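PDB 6P2K: fibronectin type III domain-containing protein from Simiduia agarivorans, which probably hydrolyses xyloglucan-type polysaccharides through its family 74 glycoside hydrolase part, a beta-propeller module that makes up this piece of a longer protein. Local coordinates for residues Asp35-Tyr40 with Thr398-Thr403; Tyr402-Ala407 with Leu445-Ala450; Gly615-Val620 with Thr691-Ser696; Leu738-Met743 with Ser759-Ala764. All blocks are in the same frame, centred on the assembly; numbering follows the deposited sequence.

In the fold
The four contacts come in sequence order, but contacts 1 and 2 run into each other through Tyr402 and Thr403, since the loop 398-403 leads into strand 403-409. Contact 1 ties that loop to the turn before strand 39-42, nearly 360 residues earlier in the chain, and contact 2 sets the strand against strand 447-456. Centres of contacts 1 and 4 are about 9 Å apart, those of 3 and 4 about 13 Å and those of 1 and 3 about 21 Å. Thr403 N bonds to Thr761 O of contact 4, and Tyr402 OH to Lys693 NZ of contact 3. The cluster therefore joins first strands of sheets, and loops, from distant parts of the beta-propeller.

Contact 1 (Asp35-Tyr40 with Thr398-Thr403); sequences DMEGVY and TESTYT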
loop_
_atom_site.group_PDB
_atom_site.type_symbol
_atom_site.label_atom_id
_atom_site.label_comp_id
_atom_site.label_asym_id
_atom_site.label_seq_id
_atom_site.Cartn_x
_atom_site.Cartn_y
_atom_site.Cartn_z
ATOM N N ASP B 35 -6.216 -19.700 -45.189
ATOM C CA ASP B 35 -7.383 -20.500 -45.533
ATOM C C ASP B 35 -8.662 -19.678 -45.644
ATOM O O ASP B 35 -9.701 -20.232 -46.018
ATOM C CB ASP B 35 -7.571 -21.649 -44.528
ATOM C CG ASP B 35 -7.536 -21.192 -43.083
ATOM O OD1 ASP B 35 -7.351 -19.982 -42.828
ATOM O OD2 ASP B 35 -7.695 -22.057 -42.195
ATOM N N MET B 36 -8.616 -18.372 -45.352
ATOM C CA MET B 36 -9.798 -17.533 -45.507
ATOM C C MET B 36 -9.520 -16.146 -46.078
ATOM O O MET B 36 -10.471 -15.379 -46.254
ATOM C CB MET B 36 -10.535 -17.391 -44.163
ATOM C CG MET B 36 -11.095 -18.711 -43.644
ATOM S SD MET B 36 -12.178 -18.570 -42.218
ATOM C CE MET B 36 -13.749 -18.243 -43.014
ATOM N N GLU B 37 -8.267 -15.801 -46.386
ATOM C CA GLU B 37 -7.931 -14.504 -46.970
ATOM C C GLU B 37 -7.261 -14.617 -48.331
ATOM O O GLU B 37 -6.814 -13.598 -48.870
ATOM C CB GLU B 37 -7.011 -13.699 -46.045
ATOM C CG GLU B 37 -7.703 -13.038 -44.886
ATOM C CD GLU B 37 -8.138 -14.036 -43.852
ATOM O OE1 GLU B 37 -9.298 -13.943 -43.405
ATOM O OE2 GLU B 37 -7.321 -14.917 -43.499
ATOM N N GLY B 38 -7.163 -15.815 -48.898
ATOM C CA GLY B 38 -6.424 -15.945 -50.138
ATOM C C GLY B 38 -4.931 -15.836 -49.893
ATOM O O GLY B 38 -4.407 -16.294 -48.870
ATOM N N VAL B 39 -4.234 -15.203 -50.833
ATOM C CA VAL B 39 -2.776 -15.166 -50.858
ATOM C C VAL B 39 -2.303 -13.775 -50.454
ATOM O O VAL B 39 -2.789 -12.769 -50.984
ATOM C CB VAL B 39 -2.232 -15.542 -52.248
ATOM C CG1 VAL B 39 -0.721 -15.348 -52.306
ATOM C CG2 VAL B 39 -2.605 -16.971 -52.594
ATOM N N TYR B 40 -1.356 -13.722 -49.518
ATOM C CA TYR B 40 -0.633 -12.501 -49.195
ATOM C C TYR B 40 0.744 -12.523 -49.846
ATOM O O TYR B 40 1.337 -13.585 -50.053
ATOM C CB TYR B 40 -0.456 -12.330 -47.686
ATOM C CG TYR B 40 -1.712 -12.045 -46.902
ATOM C CD1 TYR B 40 -2.468 -13.079 -46.366
ATOM C CD2 TYR B 40 -2.126 -10.737 -46.667
ATOM C CE1 TYR B 40 -3.606 -12.821 -45.628
ATOM C CE2 TYR B 40 -3.268 -10.468 -45.934
ATOM C CZ TYR B 40 -4.001 -11.515 -45.417
ATOM O OH TYR B 40 -5.130 -11.258 -44.681
ATOM N N THR B 398 -1.391 -9.030 -42.161
ATOM C CA THR B 398 -2.367 -10.104 -42.258
ATOM C C THR B 398 -3.225 -10.139 -41.003
ATOM O O THR B 398 -2.797 -9.715 -39.927
ATOM C CB THR B 398 -1.691 -11.465 -42.452
ATOM O OG1 THR B 398 -1.182 -11.931 -41.195
ATOM C CG2 THR B 398 -0.554 -11.364 -43.455
ATOM N N GLU B 399 -4.449 -10.637 -41.154
ATOM C CA GLU B 399 -5.317 -10.907 -40.014
ATOM C C GLU B 399 -6.215 -12.078 -40.378
ATOM O O GLU B 399 -6.893 -12.044 -41.409
ATOM C CB GLU B 399 -6.159 -9.688 -39.627
ATOM C CG GLU B 399 -6.818 -8.968 -40.791
ATOM C CD GLU B 399 -5.890 -7.988 -41.481
ATOM O OE1 GLU B 399 -5.259 -7.182 -40.765
ATOM O OE2 GLU B 399 -5.804 -8.008 -42.729
ATOM N N SER B 400 -6.214 -13.110 -39.533
ATOM C CA SER B 400 -6.919 -14.338 -39.880
ATOM C C SER B 400 -7.671 -14.926 -38.691
ATOM O O SER B 400 -7.888 -16.141 -38.634
ATOM C CB SER B 400 -5.950 -15.380 -40.450
ATOM O OG SER B 400 -5.049 -14.789 -41.368
ATOM N N THR B 401 -8.096 -14.087 -37.749
ATOM C CA THR B 401 -8.770 -14.575 -36.556
ATOM C C THR B 401 -10.272 -14.637 -36.776
ATOM O O THR B 401 -10.850 -13.788 -37.461
ATOM C CB THR B 401 -8.480 -13.684 -35.346
ATOM O OG1 THR B 401 -8.983 -12.362 -35.590
ATOM C CG2 THR B 401 -6.984 -13.621 -35.071
ATOM N N TYR B 402 -10.897 -15.656 -36.191
ATOM C CA TYR B 402 -12.345 -15.663 -36.017
ATOM C C TYR B 402 -12.675 -14.789 -34.812
ATOM O O TYR B 402 -12.410 -15.170 -33.666
ATOM C CB TYR B 402 -12.865 -17.087 -35.826
ATOM C CG TYR B 402 -14.371 -17.203 -35.983
ATOM C CD1 TYR B 402 -15.234 -16.616 -35.061
ATOM C CD2 TYR B 402 -14.928 -17.896 -37.053
ATOM C CE1 TYR B 402 -16.598 -16.708 -35.197
ATOM C CE2 TYR B 402 -16.301 -17.999 -37.194
ATOM C CZ TYR B 402 -17.128 -17.399 -36.263
ATOM O OH TYR B 402 -18.492 -17.485 -36.388
ATOM N N THR B 403 -13.251 -13.617 -35.060
ATOM C CA THR B 403 -13.611 -12.690 -33.996
ATOM C C THR B 403 -15.127 -12.628 -33.864
ATOM O O THR B 403 -15.828 -12.369 -34.848
ATOM C CB THR B 403 -13.034 -11.299 -34.259
ATOM O OG1 THR B 403 -11.622 -11.405 -34.493
ATOM C CG2 THR B 403 -13.268 -10.392 -33.056
HETATM O O HOH W 1 -9.087 -17.788 -40.955
HETATM O O HOH W 2 -6.471 -9.033 -44.827
#
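Glu37 OE2 and Ser400 OG stand 3.1 Å apart and make the direct side-chain hydrogen bond of this contact, although the serine proton has a second acceptor within reach and the assignment is tentative. Glu37 reaches the loop because its chain bends at chi2 (72°), which lays CD 3.4 Å from Glu399 O, so the carboxylate lies alongside the backbone of 398-403 while its OE2 turns to the serine. A water extends the polar side: it lies 3.1 Å from Ser400 O, as a possible donor, and near Asp35 OD1, where the bond is weak.

The second half of the contact is aromatic. Thr398 CG2 sits over the centre of one face of the Tyr40 ring, 3.6 Å from its centroid and 9° off the normal, a CH-pi contact. Beyond the ring, a second water lies 2.6 Å from Tyr40 OH and bridges toward Glu399 OE2; its approach to that carboxylate is too short to be taken literally.

These residues join the turn ahead of strand 39-42 to the loop between strands 388-395 and 403-409, whose Thr398 and Ser400 also bond through their backbones to Ala13. Ser400 offers Glu37 a neutral, tentative partner, and Asn10 a weak one to Glu399. With Glu37 OE1 6.9 Å from Glu399 OE2 in a largely buried contact, the two acids may raise each other's pKa.

Contact 2 (Tyr402-Ala407 with Leu445-Ala450); sequences YTYDVA and LSDVQA
Tyr404 turns its ring beside its own backbone N (chi1 -65°), and Asp447 swings its carboxylate anti to the backbone N (chi1 -166°); together these rotations carry the phenol oxygen to the acid. Tyr404 OH donates to Asp447 OD2 at 2.7 Å, meeting the oxygen on its syn side and only slightly out of the carboxylate plane. The other oxygen of that carboxylate is also held: Gln449 NE2 donates to Asp447 OD1 at 3.0 Å, with the acceptor close to the amide plane. The extended Gln449 chain lies across the tyrosine, and its CG rests 3.5 Å from the centroid of the Tyr404 ring, a CH-pi contact over the face. Tyr402 CD1 approaches the opposite face, offset toward the rim.

Strands 403-407 and 447-450 are edge strands of successive propeller sheets; their axes come within 5.4 Å and diverge by 62°, so side chains rather than paired backbones join them. A classic beta bulge, in which Tyr404 and Asp405 both face Gly416, lets these two neighbours both point toward 445-450. Replacing Tyr404 with an alanine takes the hydroxyl and ring away, which would probably leave Asp447 OD2 without its mate and open a gap under the Gln449 methylene.

Asp405, one residue on, uses OD2 to bind zinc together with Asp513, and the same OD2 is 3.7 Å from Ala450 CA. Its OD1 accepts from Val406 N at 2.7 Å, so both oxygens of the metal-binding carboxylate have partners.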
loop_
_atom_site.group_PDB
_atom_site.type_symbol
_atom_site.label_atom_id
_atom_site.label_comp_id
_atom_site.label_asym_id
_atom_site.label_seq_id
_atom_site.Cartn_x
_atom_site.Cartn_y
_atom_site.Cartn_z
ATOM N N TYR B 402 -10.897 -15.656 -36.191
ATOM C CA TYR B 402 -12.345 -15.663 -36.017
ATOM C C TYR B 402 -12.675 -14.789 -34.812
ATOM O O TYR B 402 -12.410 -15.170 -33.666
ATOM C CB TYR B 402 -12.865 -17.087 -35.826
ATOM C CG TYR B 402 -14.371 -17.203 -35.983
ATOM C CD1 TYR B 402 -15.234 -16.616 -35.061
ATOM C CD2 TYR B 402 -14.928 -17.896 -37.053
ATOM C CE1 TYR B 402 -16.598 -16.708 -35.197
ATOM C CE2 TYR B 402 -16.301 -17.999 -37.194
ATOM C CZ TYR B 402 -17.128 -17.399 -36.263
ATOM O OH TYR B 402 -18.492 -17.485 -36.388
ATOM N N THR B 403 -13.251 -13.617 -35.060
ATOM C CA THR B 403 -13.611 -12.690 -33.996
ATOM C C THR B 403 -15.127 -12.628 -33.864
ATOM O O THR B 403 -15.828 -12.369 -34.848
ATOM C CB THR B 403 -13.034 -11.299 -34.259
ATOM O OG1 THR B 403 -11.622 -11.405 -34.493
ATOM C CG2 THR B 403 -13.268 -10.392 -33.056
ATOM N N TYR B 404 -15.622 -12.873 -32.645
ATOM C CA TYR B 404 -17.059 -12.927 -32.380
ATOM C C TYR B 404 -17.669 -11.542 -32.184
ATOM O O TYR B 404 -18.779 -11.278 -32.660
ATOM C CB TYR B 404 -17.351 -13.735 -31.114
ATOM C CG TYR B 404 -17.021 -15.214 -31.106
ATOM C CD1 TYR B 404 -17.869 -16.144 -31.697
ATOM C CD2 TYR B 404 -15.898 -15.686 -30.437
ATOM C CE1 TYR B 404 -17.585 -17.500 -31.656
ATOM C CE2 TYR B 404 -15.607 -17.039 -30.387
ATOM C CZ TYR B 404 -16.451 -17.939 -30.995
ATOM O OH TYR B 404 -16.160 -19.280 -30.940
ATOM N N ASP B 405 -16.986 -10.670 -31.443
ATOM C CA ASP B 405 -17.594 -9.466 -30.889
ATOM C C ASP B 405 -16.481 -8.472 -30.588
ATOM O O ASP B 405 -15.301 -8.836 -30.525
ATOM C CB ASP B 405 -18.413 -9.795 -29.625
ATOM C CG ASP B 405 -19.547 -8.799 -29.368
ATOM O OD1 ASP B 405 -19.500 -7.702 -29.969
ATOM O OD2 ASP B 405 -20.496 -9.124 -28.594
ATOM N N VAL B 406 -16.866 -7.206 -30.418
ATOM C CA VAL B 406 -15.926 -6.132 -30.111
ATOM C C VAL B 406 -16.585 -5.177 -29.128
ATOM O O VAL B 406 -17.807 -5.010 -29.122
ATOM C CB VAL B 406 -15.469 -5.381 -31.388
ATOM C CG1 VAL B 406 -16.654 -4.705 -32.073
ATOM C CG2 VAL B 406 -14.368 -4.369 -31.077
ATOM N N ALA B 407 -15.767 -4.564 -28.275
ATOM C CA ALA B 407 -16.218 -3.504 -27.385
ATOM C C ALA B 407 -15.108 -2.471 -27.257
ATOM O O ALA B 407 -13.922 -2.810 -27.285
ATOM C CB ALA B 407 -16.609 -4.042 -26.004
ATOM N N LEU B 445 -8.583 -19.002 -21.209
ATOM C CA LEU B 445 -9.857 -18.456 -21.678
ATOM C C LEU B 445 -9.759 -18.165 -23.177
ATOM O O LEU B 445 -9.697 -17.019 -23.625
ATOM C CB LEU B 445 -10.219 -17.205 -20.887
ATOM C CG LEU B 445 -10.318 -17.361 -19.369
ATOM C CD1 LEU B 445 -10.470 -16.003 -18.699
ATOM C CD2 LEU B 445 -11.478 -18.276 -19.004
ATOM N N SER B 446 -9.763 -19.242 -23.961
ATOM C CA SER B 446 -9.459 -19.164 -25.385
ATOM C C SER B 446 -10.675 -18.882 -26.265
ATOM O O SER B 446 -10.508 -18.733 -27.481
ATOM C CB SER B 446 -8.781 -20.460 -25.842
ATOM O OG SER B 446 -9.341 -21.591 -25.203
ATOM N N ASP B 447 -11.878 -18.785 -25.696
ATOM C CA ASP B 447 -13.094 -18.554 -26.472
ATOM C C ASP B 447 -13.924 -17.474 -25.793
ATOM O O ASP B 447 -14.317 -17.632 -24.635
ATOM C CB ASP B 447 -13.903 -19.846 -26.621
ATOM C CG ASP B 447 -14.980 -19.741 -27.681
ATOM O OD1 ASP B 447 -16.112 -19.335 -27.339
ATOM O OD2 ASP B 447 -14.694 -20.063 -28.856
ATOM N N VAL B 448 -14.192 -16.383 -26.515
ATOM C CA VAL B 448 -14.843 -15.194 -25.956
ATOM C C VAL B 448 -15.919 -14.752 -26.947
ATOM O O VAL B 448 -15.664 -13.950 -27.852
ATOM C CB VAL B 448 -13.849 -14.062 -25.674
ATOM C CG1 VAL B 448 -14.568 -12.857 -25.082
ATOM C CG2 VAL B 448 -12.748 -14.541 -24.735
ATOM N N GLN B 449 -17.145 -15.243 -26.758
ATOM C CA GLN B 449 -18.213 -15.041 -27.731
ATOM C C GLN B 449 -18.976 -13.731 -27.556
ATOM O O GLN B 449 -19.753 -13.369 -28.446
ATOM C CB GLN B 449 -19.196 -16.219 -27.681
ATOM C CG GLN B 449 -18.599 -17.519 -28.215
ATOM C CD GLN B 449 -19.562 -18.697 -28.177
ATOM O OE1 GLN B 449 -20.773 -18.537 -28.319
ATOM N NE2 GLN B 449 -19.018 -19.895 -27.991
ATOM N N ALA B 450 -18.777 -13.006 -26.456
ATOM C CA ALA B 450 -19.511 -11.767 -26.239
ATOM C C ALA B 450 -18.725 -10.857 -25.307
ATOM O O ALA B 450 -18.163 -11.318 -24.311
ATOM C CB ALA B 450 -20.905 -12.043 -25.657
#

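Contact 3 (Gly615-Val620 with Thr691-Ser696); sequences GWDAEV and TGKGGS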
loop_
_atom_site.group_PDB
_atom_site.type_symbol
_atom_site.label_atom_id
_atom_site.label_comp_id
_atom_site.label_asym_id
_atom_site.label_seq_id
_atom_site.Cartn_x
_atom_site.Cartn_y
_atom_site.Cartn_z
ATOM N N GLY B 615 -32.899 -18.649 -37.679
ATOM C CA GLY B 615 -31.537 -18.527 -38.165
ATOM C C GLY B 615 -30.522 -18.610 -37.043
ATOM O O GLY B 615 -30.701 -17.977 -35.998
ATOM N N TRP B 616 -29.448 -19.380 -37.242
ATOM C CA TRP B 616 -28.488 -19.607 -36.163
ATOM C C TRP B 616 -27.763 -18.328 -35.758
ATOM O O TRP B 616 -27.373 -18.181 -34.593
ATOM C CB TRP B 616 -27.477 -20.681 -36.572
ATOM C CG TRP B 616 -26.444 -20.983 -35.515
ATOM C CD1 TRP B 616 -25.090 -20.817 -35.617
ATOM C CD2 TRP B 616 -26.685 -21.506 -34.201
ATOM N NE1 TRP B 616 -24.476 -21.204 -34.449
ATOM C CE2 TRP B 616 -25.432 -21.632 -33.564
ATOM C CE3 TRP B 616 -27.837 -21.883 -33.503
ATOM C CZ2 TRP B 616 -25.301 -22.115 -32.262
ATOM C CZ3 TRP B 616 -27.706 -22.360 -32.209
ATOM C CH2 TRP B 616 -26.445 -22.469 -31.602
ATOM N N ASP B 617 -27.579 -17.394 -36.691
ATOM C CA ASP B 617 -26.889 -16.139 -36.411
ATOM C C ASP B 617 -27.821 -14.937 -36.543
ATOM O O ASP B 617 -27.376 -13.822 -36.820
ATOM C CB ASP B 617 -25.672 -15.991 -37.320
ATOM C CG ASP B 617 -24.573 -16.985 -36.981
ATOM O OD1 ASP B 617 -24.029 -16.919 -35.854
ATOM O OD2 ASP B 617 -24.264 -17.845 -37.833
ATOM N N ALA B 618 -29.115 -15.155 -36.330
ATOM C CA ALA B 618 -30.090 -14.078 -36.407
ATOM C C ALA B 618 -29.859 -13.065 -35.293
ATOM O O ALA B 618 -29.577 -13.430 -34.149
ATOM C CB ALA B 618 -31.506 -14.642 -36.316
ATOM N N GLU B 619 -29.997 -11.785 -35.629
ATOM C CA GLU B 619 -29.729 -10.697 -34.702
ATOM C C GLU B 619 -30.949 -9.799 -34.554
ATOM O O GLU B 619 -31.811 -9.727 -35.435
ATOM C CB GLU B 619 -28.545 -9.846 -35.167
ATOM C CG GLU B 619 -27.190 -10.507 -35.029
ATOM C CD GLU B 619 -26.114 -9.724 -35.747
ATOM O OE1 GLU B 619 -26.420 -9.166 -36.823
ATOM O OE2 GLU B 619 -24.971 -9.662 -35.240
ATOM N N VAL B 620 -30.994 -9.094 -33.427
ATOM C CA VAL B 620 -31.968 -8.037 -33.191
ATOM C C VAL B 620 -31.237 -6.853 -32.571
ATOM O O VAL B 620 -30.286 -7.032 -31.801
ATOM C CB VAL B 620 -33.131 -8.513 -32.295
ATOM C CG1 VAL B 620 -32.633 -8.879 -30.897
ATOM C CG2 VAL B 620 -34.228 -7.454 -32.231
ATOM N N THR B 691 -27.556 -15.389 -46.751
ATOM C CA THR B 691 -27.616 -15.455 -45.297
ATOM C C THR B 691 -26.574 -14.518 -44.698
ATOM O O THR B 691 -26.091 -13.603 -45.374
ATOM C CB THR B 691 -27.384 -16.885 -44.798
ATOM O OG1 THR B 691 -26.135 -17.375 -45.304
ATOM C CG2 THR B 691 -28.495 -17.800 -45.267
ATOM N N GLY B 692 -26.210 -14.751 -43.441
ATOM C CA GLY B 692 -25.173 -13.963 -42.800
ATOM C C GLY B 692 -24.680 -14.660 -41.552
ATOM O O GLY B 692 -25.273 -15.632 -41.078
ATOM N N LYS B 693 -23.559 -14.159 -41.036
ATOM C CA LYS B 693 -23.002 -14.613 -39.773
ATOM C C LYS B 693 -23.333 -13.653 -38.642
ATOM O O LYS B 693 -22.821 -13.817 -37.527
ATOM C CB LYS B 693 -21.487 -14.782 -39.889
ATOM C CG LYS B 693 -21.051 -16.173 -40.305
ATOM C CD LYS B 693 -21.299 -17.181 -39.193
ATOM C CE LYS B 693 -20.106 -18.100 -39.004
ATOM N NZ LYS B 693 -20.205 -18.887 -37.739
ATOM N N GLY B 694 -24.185 -12.661 -38.915
ATOM C CA GLY B 694 -24.420 -11.563 -38.009
ATOM C C GLY B 694 -23.941 -10.253 -38.614
ATOM O O GLY B 694 -23.931 -10.078 -39.837
ATOM N N GLY B 695 -23.534 -9.333 -37.742
ATOM C CA GLY B 695 -22.948 -8.068 -38.151
ATOM C C GLY B 695 -23.927 -6.985 -38.544
ATOM O O GLY B 695 -23.513 -5.995 -39.159
ATOM N N SER B 696 -25.208 -7.147 -38.243
ATOM C CA SER B 696 -26.173 -6.078 -38.443
ATOM C C SER B 696 -26.201 -5.170 -37.220
ATOM O O SER B 696 -25.940 -5.600 -36.094
ATOM C CB SER B 696 -27.571 -6.638 -38.716
ATOM O OG SER B 696 -28.215 -6.984 -37.507
HETATM O O HOH W 3 -26.106 -18.522 -39.824
HETATM O O HOH W 4 -21.968 -18.535 -35.206
HETATM O O HOH W 5 -24.111 -7.123 -35.030
#
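A type I beta turn from Gly615 to Ala618 carries the chain from one propeller sheet, ending in strand 605-615, to the next, beginning with strand 618-625, and Asp617 in the turn and Glu619 just beyond it face the glycine-rich loop 691-696 that leads into strand 697-699. Glu619 does most of the gripping. Its chain is extended beyond CG, and OE1 accepts from Ser696 N at 2.7 Å through its syn lone pair while Ser696 OG donates to the same OE1 at 2.9 Å from well above the carboxylate plane. On the other branch, OE2 accepts from Gly695 N at 2.9 Å, and a water lies between OE2 and Ser696 O and may donate to both.

The backbone at Gly694 calls for glycine: a CB there would be jammed against the preceding carbonyl O and fall 2.9 Å from Glu619 OE2; the positive phi of Gly695 also favours glycine. A leucine in place of Glu619 would probably leave the Gly695 and Ser696 amides and the Ser696 hydroxyl without their acceptor.

Asp617 lies across Lys693 at the other end, OD2 3.3 Å from Lys693 CD. The charges themselves stay apart, OD2 to Lys693 NZ being 4.2 Å, and a water links Asp617 OD1 to NZ. Each has a stronger partner, Arg571 for the aspartate and Tyr402 OH for the lysine. Three donors from two consecutive residues, Gly695 and Ser696, on one carboxylate would restrict its rotation, and two buried backbone amides are satisfied by a side chain instead of a neighbouring strand.

Contact 4 (Leu738-Met743 with Ser759-Ala764); sequences LHFSGM and STTPGA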
loop_
_atom_site.group_PDB
_atom_site.type_symbol
_atom_site.label_atom_id
_atom_site.label_comp_id
_atom_site.label_asym_id
_atom_site.label_seq_id
_atom_site.Cartn_x
_atom_site.Cartn_y
_atom_site.Cartn_z
ATOM N N LEU B 738 -13.188 -3.774 -48.477
ATOM C CA LEU B 738 -13.286 -4.864 -47.506
ATOM C C LEU B 738 -13.364 -6.177 -48.271
ATOM O O LEU B 738 -14.406 -6.528 -48.831
ATOM C CB LEU B 738 -14.490 -4.679 -46.592
ATOM C CG LEU B 738 -14.479 -5.567 -45.342
ATOM C CD1 LEU B 738 -13.262 -5.268 -44.470
ATOM C CD2 LEU B 738 -15.762 -5.398 -44.545
ATOM N N HIS B 739 -12.255 -6.917 -48.293
ATOM C CA HIS B 739 -12.169 -8.087 -49.156
ATOM C C HIS B 739 -12.823 -9.308 -48.518
ATOM O O HIS B 739 -13.446 -10.117 -49.216
ATOM C CB HIS B 739 -10.708 -8.346 -49.518
ATOM C CG HIS B 739 -10.095 -7.262 -50.352
ATOM N ND1 HIS B 739 -9.069 -6.460 -49.898
ATOM C CD2 HIS B 739 -10.371 -6.842 -51.611
ATOM C CE1 HIS B 739 -8.737 -5.597 -50.841
ATOM N NE2 HIS B 739 -9.511 -5.809 -51.891
ATOM N N PHE B 740 -12.711 -9.454 -47.205
ATOM C CA PHE B 740 -13.482 -10.436 -46.454
ATOM C C PHE B 740 -14.542 -9.657 -45.686
ATOM O O PHE B 740 -14.235 -9.005 -44.682
ATOM C CB PHE B 740 -12.588 -11.249 -45.524
ATOM C CG PHE B 740 -13.299 -12.381 -44.843
ATOM C CD1 PHE B 740 -13.950 -12.181 -43.640
ATOM C CD2 PHE B 740 -13.330 -13.641 -45.415
ATOM C CE1 PHE B 740 -14.614 -13.218 -43.014
ATOM C CE2 PHE B 740 -13.995 -14.683 -44.793
ATOM C CZ PHE B 740 -14.635 -14.470 -43.590
ATOM N N SER B 741 -15.783 -9.708 -46.167
ATOM C CA SER B 741 -16.833 -8.819 -45.694
ATOM C C SER B 741 -17.915 -9.517 -44.883
ATOM O O SER B 741 -18.841 -8.846 -44.419
ATOM C CB SER B 741 -17.469 -8.089 -46.882
ATOM O OG SER B 741 -18.011 -9.008 -47.811
ATOM N N GLY B 742 -17.845 -10.834 -44.714
ATOM C CA GLY B 742 -18.731 -11.484 -43.764
ATOM C C GLY B 742 -18.474 -10.963 -42.361
ATOM O O GLY B 742 -17.336 -10.674 -41.988
ATOM N N MET B 743 -19.543 -10.820 -41.580
ATOM C CA MET B 743 -19.447 -10.161 -40.285
ATOM C C MET B 743 -20.174 -10.950 -39.209
ATOM O O MET B 743 -21.259 -11.489 -39.444
ATOM C CB MET B 743 -20.014 -8.743 -40.346
ATOM C CG MET B 743 -19.190 -7.792 -41.193
ATOM S SD MET B 743 -19.986 -6.194 -41.384
ATOM C CE MET B 743 -18.737 -5.317 -42.325
ATOM N N SER B 759 -16.658 -3.486 -37.164
ATOM C CA SER B 759 -17.206 -4.789 -37.521
ATOM C C SER B 759 -16.165 -5.880 -37.328
ATOM O O SER B 759 -15.014 -5.732 -37.757
ATOM C CB SER B 759 -17.732 -4.789 -38.966
ATOM O OG SER B 759 -18.523 -3.646 -39.234
ATOM N N THR B 760 -16.576 -6.969 -36.685
ATOM C CA THR B 760 -15.755 -8.160 -36.561
ATOM C C THR B 760 -16.189 -9.187 -37.597
ATOM O O THR B 760 -17.349 -9.220 -38.016
ATOM C CB THR B 760 -15.862 -8.749 -35.159
ATOM O OG1 THR B 760 -17.214 -9.170 -34.924
ATOM C CG2 THR B 760 -15.478 -7.712 -34.128
ATOM N N THR B 761 -15.240 -10.016 -38.020
ATOM C CA THR B 761 -15.456 -10.946 -39.114
ATOM C C THR B 761 -15.129 -12.365 -38.673
ATOM O O THR B 761 -14.271 -12.569 -37.805
ATOM C CB THR B 761 -14.588 -10.576 -40.325
ATOM O OG1 THR B 761 -13.207 -10.692 -39.964
ATOM C CG2 THR B 761 -14.865 -9.145 -40.765
ATOM N N PRO B 762 -15.797 -13.371 -39.254
ATOM C CA PRO B 762 -15.517 -14.776 -38.933
ATOM C C PRO B 762 -14.302 -15.328 -39.677
ATOM O O PRO B 762 -14.384 -16.342 -40.370
ATOM C CB PRO B 762 -16.809 -15.479 -39.356
ATOM C CG PRO B 762 -17.258 -14.686 -40.533
ATOM C CD PRO B 762 -16.914 -13.249 -40.211
ATOM N N GLY B 763 -13.169 -14.645 -39.551
ATOM C CA GLY B 763 -11.979 -15.126 -40.217
ATOM C C GLY B 763 -10.935 -14.086 -40.560
ATOM O O GLY B 763 -9.808 -14.450 -40.899
ATOM N N ALA B 764 -11.275 -12.795 -40.480
ATOM C CA ALA B 764 -10.320 -11.742 -40.814
ATOM C C ALA B 764 -10.232 -10.671 -39.730
ATOM O O ALA B 764 -9.840 -9.535 -40.018
ATOM C CB ALA B 764 -10.667 -11.098 -42.160
#
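Apolar packing centres on the rim of Phe740, whose CG lies anti to the backbone N (chi1 -173°), turning the ring toward 759-764. Pro762 CD meets Phe740 CE1 at 3.6 Å and Thr761 CB meets Phe740 CD1 at 3.7 Å, both at the ring edge; Ala764 CB comes in obliquely, 3.8 Å from Phe740 CD1. Further along, the extended Met743 runs beside Ser759 in van der Waals contact, its SD 3.6 Å from Ser759 CB; the serine hydroxyl bonds to Ser746.

In the sheet of strands 745-751, 754-761, 765-770 and 7-8, the N-terminal strand 7-8 lies beside the chain's last strand, the "velcro" closure commonly seen in beta-propellers; the loop 738-743 packs where strand 754-761 ends.

Backbone contacts are C-H···O pairs rather than conventional bonds. Met743 CA lies 3.2 Å from Thr760 O, and Thr761 CA lies 3.4 Å from Gly742 O.

Turn geometry fixes the receiving end. Thr761 OG1 accepts from Ala764 N at 2.9 Å in an ST motif and also bonds to Gly765 O; Pro762 centres an inverse gamma turn. Gly763 follows with positive phi (154°), and a CB there would be jammed against the carbonyl O of Pro762 and lie a tight 3.4 Å from Phe740 CZ.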